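Glycoside hydrolase family 81 (Clostridium thermocellum, PDB 6FOP) probably hydrolyses beta-1,3-glucans such as laminarin, as a family 81 glycoside hydrolase of the cellulosome. Local coordinates at residues I369-F380 against A426-W437. Residues are numbered along the deposited sequence; the frame is centred on the assembly and turned at random. Where two conformers were deposited one is given.
Sequences ISFMKSSLEDWF and AAAQIALRDPQW. With CA (calcium ion), chain C; CA (calcium ion), chain D.
One face of the W437 indole carries K373 and I430: K373 CG lies 3.7 Å above the ring plane, a CH-pi contact offset toward the rim, and I430 CG2 rests on the same face beside it. At the edge, W437 NE1 donates in the ring plane to the anti lone pair of E377 OE2 (2.8 Å, N-H...O 157°), with carboxylate and indole 33° apart. W443 of helix 440-455 also meets the W437 ring. F380 turns its ring edge to W437 CH2. Extended beyond CG, the K373 chain slides past the indole and ends in a salt bridge from NZ to D434 OD2 (2.7 Å), again on the anti lone pair. W437 N donates to D434 OD1 (2.9 Å) from above the carboxylate plane, making D434 the N-cap of the short, weakly bonded helix 435-438. Deeper in, L376 is a knob among A426, A427, I430 and W437, its CD1 3.8 Å from I430 CD1. M372 bends at its third torsion, laying CE against A426 CB (4.0 Å). R433 NH1 is held by Q429 O and OE1, while its NE pairs with E357. D378 OD1 bridges two calcium ions: D378 O, T381, E386 and K389 join it on one, D378 OD2, E386 and four waters on the other. Segments 369-379 and 426-433 cross at -118° in the C-terminal domain, consistent with the (alpha/alpha)6 barrel of the six-hairpin clan.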
loop_
_atom_site.group_PDB
_atom_site.type_symbol
_atom_site.label_atom_id
_atom_site.label_comp_id
_atom_site.label_asym_id
_atom_site.label_seq_id
_atom_site.Cartn_x
_atom_site.Cartn_y
_atom_site.Cartn_z
ATOM N N ILE A 369 -28.184 6.868 -9.638
ATOM C CA ILE A 369 -27.903 7.990 -8.699
ATOM C C ILE A 369 -28.741 7.881 -7.457
ATOM O O ILE A 369 -28.267 8.104 -6.342
ATOM C CB ILE A 369 -28.125 9.391 -9.321
ATOM C CG1 ILE A 369 -27.048 9.643 -10.359
ATOM C CG2 ILE A 369 -28.072 10.498 -8.260
ATOM C CD1 ILE A 369 -27.168 10.937 -11.134
ATOM N N SER A 370 -30.030 7.566 -7.621
ATOM C CA SER A 370 -30.942 7.454 -6.480
ATOM C C SER A 370 -30.462 6.398 -5.494
ATOM O O SER A 370 -30.459 6.610 -4.282
ATOM C CB SER A 370 -32.361 7.109 -6.938
ATOM O OG SER A 370 -33.231 6.911 -5.837
ATOM N N PHE A 371 -30.085 5.229 -6.019
ATOM C CA PHE A 371 -29.603 4.156 -5.151
ATOM C C PHE A 371 -28.255 4.504 -4.514
ATOM O O PHE A 371 -28.051 4.240 -3.332
ATOM C CB PHE A 371 -29.543 2.786 -5.852
ATOM C CG PHE A 371 -29.336 1.655 -4.876
ATOM C CD1 PHE A 371 -30.401 1.191 -4.131
ATOM C CD2 PHE A 371 -28.077 1.134 -4.627
ATOM C CE1 PHE A 371 -30.255 0.179 -3.206
ATOM C CE2 PHE A 371 -27.927 0.097 -3.708
ATOM C CZ PHE A 371 -29.006 -0.371 -3.000
ATOM N N MET A 372 -27.368 5.119 -5.290
ATOM C CA MET A 372 -26.085 5.524 -4.749
ATOM C C MET A 372 -26.278 6.506 -3.591
ATOM O O MET A 372 -25.717 6.342 -2.507
ATOM C CB MET A 372 -25.213 6.159 -5.837
ATOM C CG MET A 372 -24.743 5.145 -6.861
ATOM S SD MET A 372 -24.164 5.885 -8.416
ATOM C CE MET A 372 -22.602 6.614 -7.879
ATOM N N LYS A 373 -27.090 7.540 -3.815
ATOM C CA LYS A 373 -27.331 8.524 -2.775
ATOM C C LYS A 373 -28.065 7.913 -1.596
ATOM O O LYS A 373 -27.647 8.098 -0.444
ATOM C CB LYS A 373 -28.107 9.720 -3.316
ATOM C CG LYS A 373 -27.314 10.677 -4.195
ATOM C CD LYS A 373 -28.175 11.880 -4.597
ATOM C CE LYS A 373 -27.390 13.002 -5.236
ATOM N NZ LYS A 373 -28.282 14.163 -5.530
ATOM N N SER A 374 -29.192 7.237 -1.816
ATOM C CA SER A 374 -29.988 6.768 -0.683
ATOM C C SER A 374 -29.174 5.773 0.161
ATOM O O SER A 374 -29.242 5.789 1.396
ATOM C CB SER A 374 -31.321 6.174 -1.132
ATOM O OG SER A 374 -31.146 5.016 -1.943
ATOM N N SER A 375 -28.402 4.917 -0.501
ATOM C CA SER A 375 -27.649 3.940 0.264
ATOM C C SER A 375 -26.484 4.587 1.019
ATOM O O SER A 375 -26.270 4.232 2.166
ATOM C CB SER A 375 -27.205 2.764 -0.588
ATOM O OG SER A 375 -26.240 3.166 -1.522
ATOM N N LEU A 376 -25.766 5.528 0.396
ATOM C CA LEU A 376 -24.707 6.244 1.102
ATOM C C LEU A 376 -25.274 7.039 2.276
ATOM O O LEU A 376 -24.699 7.050 3.360
ATOM C CB LEU A 376 -23.883 7.132 0.172
ATOM C CG LEU A 376 -22.953 6.370 -0.757
ATOM C CD1 LEU A 376 -22.297 7.350 -1.693
ATOM C CD2 LEU A 376 -21.917 5.524 -0.005
ATOM N N GLU A 377 -26.421 7.688 2.078
ATOM C CA GLU A 377 -27.024 8.470 3.157
ATOM C C GLU A 377 -27.406 7.536 4.323
ATOM O O GLU A 377 -27.210 7.880 5.477
ATOM C CB GLU A 377 -28.228 9.258 2.644
ATOM C CG GLU A 377 -27.852 10.330 1.620
ATOM C CD GLU A 377 -29.031 10.966 0.915
ATOM O OE1 GLU A 377 -30.167 10.860 1.415
ATOM O OE2 GLU A 377 -28.798 11.608 -0.134
ATOM N N ASP A 378 -27.871 6.328 4.015
ATOM C CA ASP A 378 -28.190 5.322 5.049
ATOM C C ASP A 378 -26.883 4.893 5.769
ATOM O O ASP A 378 -26.769 4.995 7.000
ATOM C CB ASP A 378 -28.959 4.126 4.434
ATOM C CG ASP A 378 -29.467 3.138 5.468
ATOM O OD1 ASP A 378 -29.049 3.155 6.666
ATOM O OD2 ASP A 378 -30.344 2.320 5.091
ATOM N N TRP A 379 -25.898 4.447 5.004
ATOM C CA TRP A 379 -24.638 4.032 5.620
ATOM C C TRP A 379 -24.036 5.131 6.464
ATOM O O TRP A 379 -23.420 4.834 7.491
ATOM C CB TRP A 379 -23.639 3.530 4.570
ATOM C CG TRP A 379 -23.854 2.096 4.136
ATOM C CD1 TRP A 379 -24.555 1.644 3.043
ATOM C CD2 TRP A 379 -23.358 0.928 4.783
ATOM N NE1 TRP A 379 -24.512 0.291 2.986
ATOM C CE2 TRP A 379 -23.765 -0.179 4.034
ATOM C CE3 TRP A 379 -22.576 0.716 5.923
ATOM C CZ2 TRP A 379 -23.447 -1.490 4.412
ATOM C CZ3 TRP A 379 -22.267 -0.559 6.289
ATOM C CH2 TRP A 379 -22.675 -1.649 5.534
ATOM N N PHE A 380 -24.155 6.390 6.013
ATOM C CA PHE A 380 -23.550 7.533 6.676
ATOM C C PHE A 380 -24.385 8.122 7.806
ATOM O O PHE A 380 -24.054 9.200 8.306
ATOM C CB PHE A 380 -23.171 8.639 5.654
ATOM C CG PHE A 380 -22.111 8.262 4.659
ATOM C CD1 PHE A 380 -21.193 7.234 4.895
ATOM C CD2 PHE A 380 -22.001 8.978 3.475
ATOM C CE1 PHE A 380 -20.207 6.931 3.969
ATOM C CE2 PHE A 380 -21.021 8.685 2.561
ATOM C CZ PHE A 380 -20.120 7.654 2.805
ATOM N N ALA A 426 -18.172 5.916 -5.225
ATOM C CA ALA A 426 -19.552 6.342 -5.411
ATOM C C ALA A 426 -19.740 7.765 -4.932
ATOM O O ALA A 426 -20.402 8.566 -5.596
ATOM C CB ALA A 426 -20.499 5.399 -4.707
ATOM N N ALA A 427 -19.178 8.103 -3.782
ATOM C CA ALA A 427 -19.296 9.467 -3.260
ATOM C C ALA A 427 -18.668 10.480 -4.196
ATOM O O ALA A 427 -19.205 11.563 -4.389
ATOM C CB ALA A 427 -18.659 9.561 -1.901
ATOM N N ALA A 428 -17.508 10.145 -4.746
ATOM C CA ALA A 428 -16.838 11.015 -5.709
ATOM C C ALA A 428 -17.662 11.232 -6.971
ATOM O O ALA A 428 -17.730 12.379 -7.485
ATOM C CB ALA A 428 -15.462 10.477 -6.042
ATOM N N GLN A 429 -18.246 10.153 -7.507
ATOM C CA GLN A 429 -19.096 10.323 -8.687
ATOM C C GLN A 429 -20.296 11.229 -8.372
ATOM O O GLN A 429 -20.682 12.055 -9.219
ATOM C CB GLN A 429 -19.549 8.979 -9.217
ATOM C CG GLN A 429 -18.458 8.083 -9.799
ATOM C CD GLN A 429 -17.735 8.674 -10.990
ATOM O OE1 GLN A 429 -18.203 9.629 -11.608
ATOM N NE2 GLN A 429 -16.578 8.122 -11.328
ATOM N N ILE A 430 -20.882 11.097 -7.179
ATOM C CA ILE A 430 -21.933 12.026 -6.785
ATOM C C ILE A 430 -21.382 13.451 -6.700
ATOM O O ILE A 430 -22.008 14.397 -7.215
ATOM C CB ILE A 430 -22.632 11.612 -5.490
ATOM C CG1 ILE A 430 -23.330 10.278 -5.663
ATOM C CG2 ILE A 430 -23.613 12.679 -5.035
ATOM C CD1 ILE A 430 -23.720 9.633 -4.381
ATOM N N ALA A 431 -20.226 13.616 -6.063
ATOM C CA ALA A 431 -19.625 14.955 -5.920
ATOM C C ALA A 431 -19.359 15.701 -7.217
ATOM O O ALA A 431 -19.524 16.917 -7.286
ATOM C CB ALA A 431 -18.360 14.861 -5.091
ATOM N N LEU A 432 -18.993 14.955 -8.259
ATOM C CA LEU A 432 -18.738 15.534 -9.584
ATOM C C LEU A 432 -20.027 16.100 -10.198
ATOM O O LEU A 432 -19.964 16.976 -11.053
ATOM C CB LEU A 432 -18.137 14.479 -10.524
ATOM C CG LEU A 432 -16.702 14.101 -10.189
ATOM C CD1 LEU A 432 -16.316 12.792 -10.883
ATOM C CD2 LEU A 432 -15.747 15.225 -10.571
ATOM N N ARG A 433 -21.172 15.606 -9.736
ATOM C CA ARG A 433 -22.485 15.975 -10.256
ATOM C C ARG A 433 -23.297 16.861 -9.333
ATOM O O ARG A 433 -24.240 17.508 -9.773
ATOM C CB ARG A 433 -23.273 14.701 -10.550
ATOM C CG ARG A 433 -22.657 13.865 -11.658
ATOM C CD ARG A 433 -23.160 12.449 -11.611
ATOM N NE ARG A 433 -22.707 11.698 -12.774
ATOM C CZ ARG A 433 -21.503 11.129 -12.915
ATOM N NH1 ARG A 433 -20.619 11.174 -11.938
ATOM N NH2 ARG A 433 -21.186 10.480 -14.010
ATOM N N ASP A 434 -22.951 16.900 -8.054
ATOM C CA ASP A 434 -23.811 17.497 -7.062
ATOM C C ASP A 434 -22.922 18.040 -5.945
ATOM O O ASP A 434 -22.639 17.330 -4.962
ATOM C CB ASP A 434 -24.839 16.507 -6.548
ATOM C CG ASP A 434 -25.820 17.115 -5.599
ATOM O OD1 ASP A 434 -25.585 18.238 -5.121
ATOM O OD2 ASP A 434 -26.825 16.434 -5.290
ATOM N N PRO A 435 -22.442 19.288 -6.126
ATOM C CA PRO A 435 -21.605 19.913 -5.111
ATOM C C PRO A 435 -22.323 20.146 -3.787
ATOM O O PRO A 435 -21.678 20.248 -2.741
ATOM C CB PRO A 435 -21.189 21.241 -5.768
ATOM C CG PRO A 435 -22.304 21.573 -6.699
ATOM C CD PRO A 435 -22.824 20.247 -7.186
ATOM N N GLN A 436 -23.639 20.274 -3.845
ATOM C CA GLN A 436 -24.459 20.491 -2.664
ATOM C C GLN A 436 -24.409 19.240 -1.758
ATOM O O GLN A 436 -24.061 19.311 -0.581
ATOM C CB GLN A 436 -25.886 20.804 -3.174
ATOM C CG GLN A 436 -26.961 20.951 -2.154
ATOM C CD GLN A 436 -28.295 21.136 -2.824
ATOM O OE1 GLN A 436 -28.739 20.279 -3.585
ATOM N NE2 GLN A 436 -28.923 22.256 -2.577
ATOM N N TRP A 437 -24.679 18.086 -2.349
ATOM C CA TRP A 437 -24.684 16.811 -1.607
ATOM C C TRP A 437 -23.327 16.518 -0.931
ATOM O O TRP A 437 -23.247 16.068 0.213
ATOM C CB TRP A 437 -25.013 15.664 -2.574
ATOM C CG TRP A 437 -25.270 14.345 -1.933
ATOM C CD1 TRP A 437 -26.486 13.827 -1.590
ATOM C CD2 TRP A 437 -24.301 13.339 -1.580
ATOM N NE1 TRP A 437 -26.344 12.597 -1.048
ATOM C CE2 TRP A 437 -25.014 12.277 -0.996
ATOM C CE3 TRP A 437 -22.907 13.249 -1.686
ATOM C CZ2 TRP A 437 -24.395 11.106 -0.554
ATOM C CZ3 TRP A 437 -22.285 12.085 -1.220
ATOM C CH2 TRP A 437 -23.027 11.035 -0.674
HETATM CA CA CA C . -27.983 3.827 8.644
HETATM CA CA CA D . -31.076 1.820 7.515
HETATM O O HOH W 1 -32.853 0.927 6.343
HETATM O O HOH W 2 -30.294 -0.221 7.762
HETATM O O HOH W 3 -32.096 3.959 7.547
HETATM O O HOH W 4 -32.754 1.576 9.231
#